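PDB 2HJ0: putative citrate lyase, alfa subunit from Streptococcus mutans, which is of unknown function but belongs to the citrate lyase alpha subunit (CitF) family, with a Rossmann-like alpha/beta fold. Local coordinates for residues A[272-280]-A[365-373]; A[285-296]-A[310-321]. All blocks are in the same frame, centred on the assembly; numbering follows the deposited sequence.

Interaction 1: A[272-280]-A[365-373]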
loop_
_atom_site.group_PDB
_atom_site.type_symbol
_atom_site.label_atom_id
_atom_site.label_comp_id
_atom_site.label_asym_id
_atom_site.label_seq_id
_atom_site.Cartn_x
_atom_site.Cartn_y
_atom_site.Cartn_z
ATOM N N GLU A 272 25.938 -2.238 18.699
ATOM C CA GLU A 272 25.676 -1.421 17.521
ATOM C C GLU A 272 24.503 -1.972 16.692
ATOM O O GLU A 272 24.408 -3.175 16.482
ATOM C CB GLU A 272 26.940 -1.367 16.669
ATOM C CG GLU A 272 26.840 -0.465 15.473
ATOM C CD GLU A 272 26.592 0.971 15.867
ATOM O OE1 GLU A 272 26.983 1.359 16.984
ATOM O OE2 GLU A 272 26.022 1.717 15.049
ATOM N N GLY A 273 23.609 -1.084 16.256
ATOM C CA GLY A 273 22.461 -1.474 15.444
ATOM C C GLY A 273 21.337 -2.266 16.105
ATOM O O GLY A 273 20.718 -3.114 15.470
ATOM N N PHE A 274 21.060 -1.985 17.375
ATOM C CA PHE A 274 20.016 -2.693 18.113
ATOM C C PHE A 274 18.729 -1.880 18.030
ATOM O O PHE A 274 18.782 -0.663 17.906
ATOM C CB PHE A 274 20.445 -2.874 19.576
ATOM C CG PHE A 274 20.259 -1.645 20.412
ATOM C CD1 PHE A 274 19.096 -1.472 21.154
ATOM C CD2 PHE A 274 21.215 -0.633 20.418
ATOM C CE1 PHE A 274 18.878 -0.307 21.892
ATOM C CE2 PHE A 274 21.010 0.545 21.155
ATOM C CZ PHE A 274 19.839 0.707 21.892
ATOM N N SER A 275 17.583 -2.551 18.094
ATOM C CA SER A 275 16.295 -1.868 18.008
ATOM C C SER A 275 15.609 -1.825 19.362
ATOM O O SER A 275 15.935 -2.607 20.251
ATOM C CB SER A 275 15.383 -2.582 17.008
ATOM O OG SER A 275 15.224 -3.950 17.350
ATOM N N PHE A 276 14.651 -0.922 19.514
ATOM C CA PHE A 276 13.943 -0.813 20.773
ATOM C C PHE A 276 12.671 0.022 20.679
ATOM O O PHE A 276 12.463 0.792 19.733
ATOM C CB PHE A 276 14.847 -0.188 21.833
ATOM C CG PHE A 276 15.170 1.250 21.566
ATOM C CD1 PHE A 276 16.150 1.597 20.648
ATOM C CD2 PHE A 276 14.445 2.257 22.177
ATOM C CE1 PHE A 276 16.391 2.928 20.341
ATOM C CE2 PHE A 276 14.687 3.590 21.870
ATOM C CZ PHE A 276 15.659 3.926 20.951
ATOM N N GLN A 277 11.832 -0.133 21.693
ATOM C CA GLN A 277 10.599 0.619 21.792
ATOM C C GLN A 277 10.418 0.983 23.263
ATOM O O GLN A 277 10.534 0.129 24.138
ATOM C CB GLN A 277 9.410 -0.213 21.301
ATOM C CG GLN A 277 8.093 0.540 21.360
ATOM C CD GLN A 277 6.893 -0.334 21.087
ATOM O OE1 GLN A 277 6.638 -0.750 19.958
ATOM N NE2 GLN A 277 6.147 -0.627 22.136
ATOM N N THR A 278 10.178 2.265 23.533
ATOM C CA THR A 278 9.966 2.736 24.899
ATOM C C THR A 278 8.563 3.276 25.049
ATOM O O THR A 278 7.828 3.428 24.072
ATOM C CB THR A 278 10.943 3.857 25.297
ATOM O OG1 THR A 278 10.924 4.881 24.298
ATOM C CG2 THR A 278 12.350 3.307 25.446
ATOM N N GLY A 279 8.205 3.584 26.287
ATOM C CA GLY A 279 6.877 4.087 26.578
ATOM C C GLY A 279 6.555 5.460 26.035
ATOM O O GLY A 279 7.377 6.123 25.400
ATOM N N THR A 280 5.332 5.890 26.298
ATOM C CA THR A 280 4.880 7.191 25.852
ATOM C C THR A 280 4.660 8.120 27.047
ATOM O O THR A 280 4.008 9.150 26.922
ATOM C CB THR A 280 3.565 7.070 25.041
ATOM O OG1 THR A 280 2.569 6.420 25.839
ATOM C CG2 THR A 280 3.789 6.262 23.781
ATOM N N ASN A 365 8.799 -7.867 15.068
ATOM C CA ASN A 365 9.488 -9.141 14.976
ATOM C C ASN A 365 10.995 -8.890 14.868
ATOM O O ASN A 365 11.812 -9.804 15.017
ATOM C CB ASN A 365 8.993 -9.890 13.753
ATOM C CG ASN A 365 8.877 -11.368 13.995
ATOM O OD1 ASN A 365 8.133 -12.056 13.295
ATOM N ND2 ASN A 365 9.611 -11.876 14.991
ATOM N N GLN A 366 11.352 -7.634 14.613
ATOM C CA GLN A 366 12.741 -7.258 14.506
ATOM C C GLN A 366 13.121 -6.405 15.695
ATOM O O GLN A 366 14.185 -5.799 15.732
ATOM C CB GLN A 366 12.971 -6.494 13.210
ATOM C CG GLN A 366 12.551 -7.281 11.983
ATOM C CD GLN A 366 13.255 -8.614 11.880
ATOM O OE1 GLN A 366 12.721 -9.565 11.308
ATOM N NE2 GLN A 366 14.465 -8.689 12.425
ATOM N N LEU A 367 12.253 -6.380 16.687
ATOM C CA LEU A 367 12.494 -5.590 17.871
ATOM C C LEU A 367 13.354 -6.347 18.900
ATOM O O LEU A 367 13.029 -7.473 19.269
ATOM C CB LEU A 367 11.140 -5.214 18.458
ATOM C CG LEU A 367 11.072 -4.171 19.561
ATOM C CD1 LEU A 367 11.702 -2.856 19.108
ATOM C CD2 LEU A 367 9.609 -3.974 19.931
ATOM N N ASP A 368 14.450 -5.743 19.359
ATOM C CA ASP A 368 15.303 -6.405 20.350
ATOM C C ASP A 368 14.796 -6.223 21.775
ATOM O O ASP A 368 14.921 -7.125 22.603
ATOM C CB ASP A 368 16.757 -5.902 20.295
ATOM C CG ASP A 368 17.452 -6.236 18.992
ATOM O OD1 ASP A 368 17.277 -7.376 18.485
ATOM O OD2 ASP A 368 18.191 -5.357 18.485
ATOM N N ILE A 369 14.236 -5.060 22.081
ATOM C CA ILE A 369 13.747 -4.854 23.434
ATOM C C ILE A 369 12.603 -3.841 23.496
ATOM O O ILE A 369 12.536 -2.909 22.702
ATOM C CB ILE A 369 14.926 -4.434 24.371
ATOM C CG1 ILE A 369 14.518 -4.597 25.821
ATOM C CG2 ILE A 369 15.337 -2.983 24.110
ATOM C CD1 ILE A 369 13.718 -3.420 26.358
ATOM N N CYS A 370 11.681 -4.061 24.421
ATOM C CA CYS A 370 10.569 -3.157 24.602
ATOM C C CYS A 370 10.389 -2.893 26.101
ATOM O O CYS A 370 10.643 -3.765 26.941
ATOM C CB CYS A 370 9.281 -3.737 23.994
ATOM S SG CYS A 370 8.620 -5.239 24.832
ATOM N N VAL A 371 9.959 -1.672 26.418
ATOM C CA VAL A 371 9.732 -1.243 27.789
ATOM C C VAL A 371 8.237 -0.968 27.933
ATOM O O VAL A 371 7.715 -0.027 27.349
ATOM C CB VAL A 371 10.548 0.035 28.084
ATOM C CG1 VAL A 371 10.412 0.420 29.552
ATOM C CG2 VAL A 371 12.021 -0.191 27.725
ATOM N N LEU A 372 7.554 -1.798 28.714
ATOM C CA LEU A 372 6.116 -1.672 28.918
ATOM C C LEU A 372 5.739 -1.348 30.359
ATOM O O LEU A 372 6.536 -1.552 31.276
ATOM C CB LEU A 372 5.446 -2.983 28.532
ATOM C CG LEU A 372 5.823 -3.441 27.131
ATOM C CD1 LEU A 372 5.376 -4.871 26.898
ATOM C CD2 LEU A 372 5.198 -2.491 26.136
ATOM N N SER A 373 4.515 -0.865 30.564
ATOM C CA SER A 373 4.063 -0.553 31.916
ATOM C C SER A 373 2.970 -1.537 32.288
ATOM O O SER A 373 2.666 -2.433 31.507
ATOM C CB SER A 373 3.541 0.880 32.001
ATOM O OG SER A 373 2.619 1.111 30.957
HETATM O O HOH W 1 18.600 -4.837 15.646
#
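The carboxylate of Asp368 takes the backbone N-H of Ser275 from above its plane, the nitrogen lying 35° out of it, with Ser275 N 2.9 Å from Asp368 OD2. A water lies within hydrogen-bonding distance of both this oxygen and Gly273 O and may link the two, and the CA and CB of Phe274 pass close by. The peptide group of Gln366 is met differently: the hydroxyl of Ser275 reaches it in the carbonyl plane, on a lone pair, with Ser275 OG 2.7 Å from Gln366 O. Ser275 OG also accepts the backbone N-H of Asp368, at 2.8 Å from Asp368 N. The first torsion of Ser275, 56°, sets OG between the residue's own N and carbonyl carbon, from where it grips two successive peptides. Serine and aspartate thus each hold the other's backbone N-H, a reciprocal pair of side-chain-to-backbone bonds where the two segments come together.

Beyond it the backbones pair as parallel strands, 12° apart in direction. Gln277 is the bridging residue: its N lies 3.0 Å from Ile369 O, and its O accepts from Val371 N at 3.0 Å. On one face Phe276 CB packs against Ile369 CG2 at 3.6 Å; on the other, Leu367 CD2 reaches Gln277 CB at 4.0 Å, while Leu367 CD1 lies against the backbone of Phe276. The extended Gln277 chain carries its amide oxygen on to Tyr354 OH.

Tyr175 of the second subunit packs on Gln366. Helix 282-297 receives Thr278 and Phe274, whereas helix 400-406 receives Gln277 and Cys370. The pair lies inside the parallel part of a mixed sheet, linking strands 302-305 and 409-413 on its two sides, as in a Rossmann-like alpha/beta fold.

Interaction 2: A[285-296]-A[310-321]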
loop_
_atom_site.group_PDB
_atom_site.type_symbol
_atom_site.label_atom_id
_atom_site.label_comp_id
_atom_site.label_asym_id
_atom_site.label_seq_id
_atom_site.Cartn_x
_atom_site.Cartn_y
_atom_site.Cartn_z
ATOM N N LEU A 285 8.871 5.902 29.593
ATOM C CA LEU A 285 9.366 6.871 28.625
ATOM C C LEU A 285 10.727 7.394 29.046
ATOM O O LEU A 285 11.647 7.436 28.249
ATOM C CB LEU A 285 8.389 8.042 28.493
ATOM C CG LEU A 285 8.851 9.327 27.791
ATOM C CD1 LEU A 285 9.340 9.070 26.380
ATOM C CD2 LEU A 285 7.684 10.276 27.774
ATOM N N ALA A 286 10.840 7.778 30.312
ATOM C CA ALA A 286 12.076 8.324 30.846
ATOM C C ALA A 286 13.283 7.428 30.618
ATOM O O ALA A 286 14.407 7.907 30.501
ATOM C CB ALA A 286 11.916 8.598 32.328
ATOM N N VAL A 287 13.053 6.126 30.566
ATOM C CA VAL A 287 14.144 5.194 30.365
ATOM C C VAL A 287 15.040 5.632 29.206
ATOM O O VAL A 287 16.239 5.375 29.229
ATOM C CB VAL A 287 13.597 3.766 30.113
ATOM C CG1 VAL A 287 12.858 3.723 28.789
ATOM C CG2 VAL A 287 14.721 2.759 30.133
ATOM N N THR A 288 14.473 6.308 28.207
ATOM C CA THR A 288 15.270 6.746 27.059
ATOM C C THR A 288 16.361 7.759 27.435
ATOM O O THR A 288 17.404 7.819 26.787
ATOM C CB THR A 288 14.404 7.372 25.931
ATOM O OG1 THR A 288 13.884 8.629 26.364
ATOM C CG2 THR A 288 13.270 6.477 25.562
ATOM N N ARG A 289 16.121 8.556 28.470
ATOM C CA ARG A 289 17.106 9.541 28.907
ATOM C C ARG A 289 18.387 8.852 29.340
ATOM O O ARG A 289 19.470 9.168 28.842
ATOM C CB ARG A 289 16.574 10.376 30.079
ATOM C CG ARG A 289 17.645 11.190 30.784
ATOM C CD ARG A 289 17.181 11.727 32.128
ATOM N NE ARG A 289 16.221 12.819 32.004
ATOM C CZ ARG A 289 15.542 13.321 33.031
ATOM N NH1 ARG A 289 15.724 12.818 34.245
ATOM N NH2 ARG A 289 14.685 14.323 32.849
ATOM N N PHE A 290 18.262 7.905 30.265
ATOM C CA PHE A 290 19.425 7.178 30.770
ATOM C C PHE A 290 20.044 6.326 29.682
ATOM O O PHE A 290 21.261 6.169 29.616
ATOM C CB PHE A 290 19.030 6.301 31.965
ATOM C CG PHE A 290 18.391 7.070 33.077
ATOM C CD1 PHE A 290 17.047 7.414 33.012
ATOM C CD2 PHE A 290 19.147 7.518 34.154
ATOM C CE1 PHE A 290 16.467 8.197 34.001
ATOM C CE2 PHE A 290 18.580 8.304 35.150
ATOM C CZ PHE A 290 17.237 8.646 35.073
HETATM N N MSE A 291 19.194 5.790 28.820
HETATM C CA MSE A 291 19.650 4.951 27.730
HETATM C C MSE A 291 20.560 5.761 26.797
HETATM O O MSE A 291 21.660 5.316 26.449
HETATM C CB MSE A 291 18.444 4.413 26.963
HETATM C CG MSE A 291 18.565 2.964 26.542
HETATM SE SE MSE A 291 17.103 2.461 25.398
HETATM C CE MSE A 291 15.658 2.642 26.678
ATOM N N ARG A 292 20.087 6.948 26.408
ATOM C CA ARG A 292 20.830 7.855 25.532
ATOM C C ARG A 292 22.234 8.108 26.099
ATOM O O ARG A 292 23.235 7.961 25.397
ATOM C CB ARG A 292 20.084 9.197 25.382
ATOM C CG ARG A 292 20.704 10.153 24.359
ATOM C CD ARG A 292 19.912 11.444 24.203
ATOM N NE ARG A 292 20.304 12.441 25.191
ATOM C CZ ARG A 292 21.260 13.349 25.012
ATOM N NH1 ARG A 292 21.927 13.403 23.866
ATOM N NH2 ARG A 292 21.571 14.188 25.996
ATOM N N GLU A 293 22.287 8.487 27.373
ATOM C CA GLU A 293 23.534 8.755 28.067
ATOM C C GLU A 293 24.502 7.586 27.889
ATOM O O GLU A 293 25.656 7.778 27.525
ATOM C CB GLU A 293 23.252 8.978 29.554
ATOM C CG GLU A 293 24.415 9.550 30.352
ATOM C CD GLU A 293 24.172 9.501 31.860
ATOM O OE1 GLU A 293 23.133 10.038 32.314
ATOM O OE2 GLU A 293 25.022 8.930 32.587
ATOM N N GLN A 294 24.027 6.374 28.137
ATOM C CA GLN A 294 24.872 5.203 27.987
ATOM C C GLN A 294 25.257 4.973 26.546
ATOM O O GLN A 294 26.344 4.481 26.265
ATOM C CB GLN A 294 24.171 3.960 28.528
ATOM C CG GLN A 294 24.636 3.545 29.918
ATOM C CD GLN A 294 25.962 2.822 29.894
ATOM O OE1 GLN A 294 26.947 3.323 29.356
ATOM N NE2 GLN A 294 25.995 1.630 30.483
HETATM N N MSE A 295 24.363 5.312 25.627
HETATM C CA MSE A 295 24.660 5.125 24.213
HETATM C C MSE A 295 25.714 6.123 23.777
HETATM O O MSE A 295 26.477 5.856 22.850
HETATM C CB MSE A 295 23.409 5.312 23.363
HETATM C CG MSE A 295 22.377 4.207 23.511
HETATM SE SE MSE A 295 20.682 4.676 22.670
HETATM C CE MSE A 295 21.207 4.384 20.815
ATOM N N ILE A 296 25.738 7.279 24.439
ATOM C CA ILE A 296 26.711 8.308 24.122
ATOM C C ILE A 296 28.076 7.919 24.708
ATOM O O ILE A 296 29.079 8.010 24.015
ATOM C CB ILE A 296 26.253 9.689 24.646
ATOM C CG1 ILE A 296 25.035 10.161 23.864
ATOM C CG2 ILE A 296 27.363 10.703 24.480
ATOM C CD1 ILE A 296 24.435 11.449 24.370
ATOM N N THR A 310 7.380 9.724 20.344
ATOM C CA THR A 310 7.255 10.919 21.188
ATOM C C THR A 310 8.430 11.795 20.786
ATOM O O THR A 310 9.333 11.330 20.088
ATOM C CB THR A 310 7.404 10.622 22.677
ATOM O OG1 THR A 310 8.790 10.520 22.995
ATOM C CG2 THR A 310 6.726 9.328 23.036
ATOM N N ASN A 311 8.426 13.051 21.224
ATOM C CA ASN A 311 9.515 13.958 20.882
ATOM C C ASN A 311 10.878 13.421 21.289
ATOM O O ASN A 311 11.864 13.714 20.624
ATOM C CB ASN A 311 9.295 15.333 21.510
ATOM C CG ASN A 311 10.371 16.333 21.116
ATOM O OD1 ASN A 311 11.220 16.693 21.932
ATOM N ND2 ASN A 311 10.347 16.779 19.853
ATOM N N ALA A 312 10.936 12.635 22.366
ATOM C CA ALA A 312 12.207 12.073 22.817
ATOM C C ALA A 312 12.795 11.217 21.718
ATOM O O ALA A 312 14.012 11.157 21.523
ATOM C CB ALA A 312 12.010 11.245 24.045
HETATM N N MSE A 313 11.908 10.565 20.982
HETATM C CA MSE A 313 12.317 9.705 19.887
HETATM C C MSE A 313 12.847 10.522 18.714
HETATM O O MSE A 313 13.838 10.151 18.091
HETATM C CB MSE A 313 11.136 8.846 19.446
HETATM C CG MSE A 313 11.539 7.420 19.216
HETATM SE SE MSE A 313 12.545 6.759 20.751
HETATM C CE MSE A 313 11.356 5.265 21.190
ATOM N N VAL A 314 12.183 11.637 18.426
ATOM C CA VAL A 314 12.601 12.502 17.344
ATOM C C VAL A 314 13.955 13.063 17.731
ATOM O O VAL A 314 14.870 13.175 16.910
ATOM C CB VAL A 314 11.623 13.671 17.150
ATOM C CG1 VAL A 314 12.014 14.492 15.921
ATOM C CG2 VAL A 314 10.212 13.148 17.022
ATOM N N GLU A 315 14.074 13.400 19.003
ATOM C CA GLU A 315 15.311 13.942 19.543
ATOM C C GLU A 315 16.455 12.998 19.184
ATOM O O GLU A 315 17.449 13.428 18.621
ATOM C CB GLU A 315 15.196 14.074 21.065
ATOM C CG GLU A 315 15.703 15.381 21.655
ATOM C CD GLU A 315 14.606 16.420 21.873
ATOM O OE1 GLU A 315 14.160 17.070 20.899
ATOM O OE2 GLU A 315 14.186 16.583 23.037
ATOM N N LEU A 316 16.308 11.713 19.492
ATOM C CA LEU A 316 17.355 10.743 19.194
ATOM C C LEU A 316 17.656 10.579 17.712
ATOM O O LEU A 316 18.804 10.347 17.321
ATOM C CB LEU A 316 17.004 9.377 19.775
ATOM C CG LEU A 316 17.071 9.211 21.297
ATOM C CD1 LEU A 316 16.510 7.840 21.661
ATOM C CD2 LEU A 316 18.510 9.347 21.796
ATOM N N LEU A 317 16.625 10.678 16.883
ATOM C CA LEU A 317 16.802 10.535 15.440
ATOM C C LEU A 317 17.625 11.702 14.885
ATOM O O LEU A 317 18.351 11.547 13.906
ATOM C CB LEU A 317 15.439 10.486 14.734
ATOM C CG LEU A 317 15.539 10.345 13.209
ATOM C CD1 LEU A 317 15.796 8.888 12.857
ATOM C CD2 LEU A 317 14.279 10.848 12.528
ATOM N N GLU A 318 17.507 12.867 15.518
ATOM C CA GLU A 318 18.240 14.037 15.065
ATOM C C GLU A 318 19.681 14.023 15.585
ATOM O O GLU A 318 20.593 14.426 14.880
ATOM C CB GLU A 318 17.501 15.315 15.484
ATOM C CG GLU A 318 16.011 15.264 15.148
ATOM C CD GLU A 318 15.478 16.507 14.444
ATOM O OE1 GLU A 318 14.286 16.494 14.038
ATOM O OE2 GLU A 318 16.238 17.496 14.289
ATOM N N GLU A 319 19.891 13.541 16.805
ATOM C CA GLU A 319 21.230 13.480 17.375
ATOM C C GLU A 319 22.034 12.365 16.710
ATOM O O GLU A 319 23.187 12.104 17.056
ATOM C CB GLU A 319 21.151 13.222 18.882
ATOM C CG GLU A 319 20.509 14.348 19.673
ATOM C CD GLU A 319 20.381 14.050 21.169
ATOM O OE1 GLU A 319 20.016 14.990 21.927
ATOM O OE2 GLU A 319 20.636 12.887 21.584
ATOM N N GLY A 320 21.418 11.697 15.748
ATOM C CA GLY A 320 22.096 10.613 15.062
ATOM C C GLY A 320 22.301 9.368 15.913
ATOM O O GLY A 320 23.157 8.545 15.597
ATOM N N LEU A 321 21.526 9.211 16.985
ATOM C CA LEU A 321 21.670 8.040 17.838
ATOM C C LEU A 321 20.827 6.853 17.386
ATOM O O LEU A 321 21.084 5.707 17.763
ATOM C CB LEU A 321 21.331 8.381 19.278
ATOM C CG LEU A 321 22.542 8.699 20.155
ATOM C CD1 LEU A 321 23.198 9.993 19.698
ATOM C CD2 LEU A 321 22.063 8.818 21.601
#
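Arg292 and Glu319 cross at about a right angle, their guanidinium and carboxylate planes turned 59° apart, and form a salt bridge with Arg292 NH1 2.7 Å from Glu319 OE2. Glu319 OE1 lies over one face of the guanidinium, so the carboxylate approaches at a tilt instead of lining up in the guanidinium plane. The arginine, extended as far as CD, bends there (chi3 86°), turning its guanidinium to the exposed acid. Underneath, its aliphatic part is packed: Leu316 CD2 lies 3.5 Å from Arg292 CG, and Leu321 comes across the same methylene at roughly a right angle. Leu321 CD2 also meets Met295 CB, 4.1 Å away, and the flank of Ile296. At the other end Leu285 slides past Thr310 in the opposite direction, bringing Leu285 CD1 to 4.2 Å from Ala312 CB, while Thr288 faces Ala312 and bonds through its hydroxyl to Tyr247. The helix axes come within 10.4 Å and run 21° from parallel. Near-parallel neighbours of this kind, with strand 302-305 between them in sequence, are characteristic of successive beta-alpha-beta crossovers in a Rossmann-like fold.

Overall arrangement
Both interactions belong to one alpha/beta unit, their centres about 12 Å apart: interaction 1 pairs strands of the sheet, and interaction 2 pairs helices packed beside it. Chain order explains the neighbourhood, since strand 275-277 runs on into helix 282-297, and segment 310-321 follows before the chain returns as strand 369-372. Thr278 is the meeting point. Its methyl CG2 packs on helix 282-297, 3.4 Å from Val287 CG1 and 3.6 Å from Met291 CE, while Met313 from helix 311-318 reaches its hydroxyl side. The example illustrates how sequence-distant strands and sequence-close helices are combined in a single layered fold.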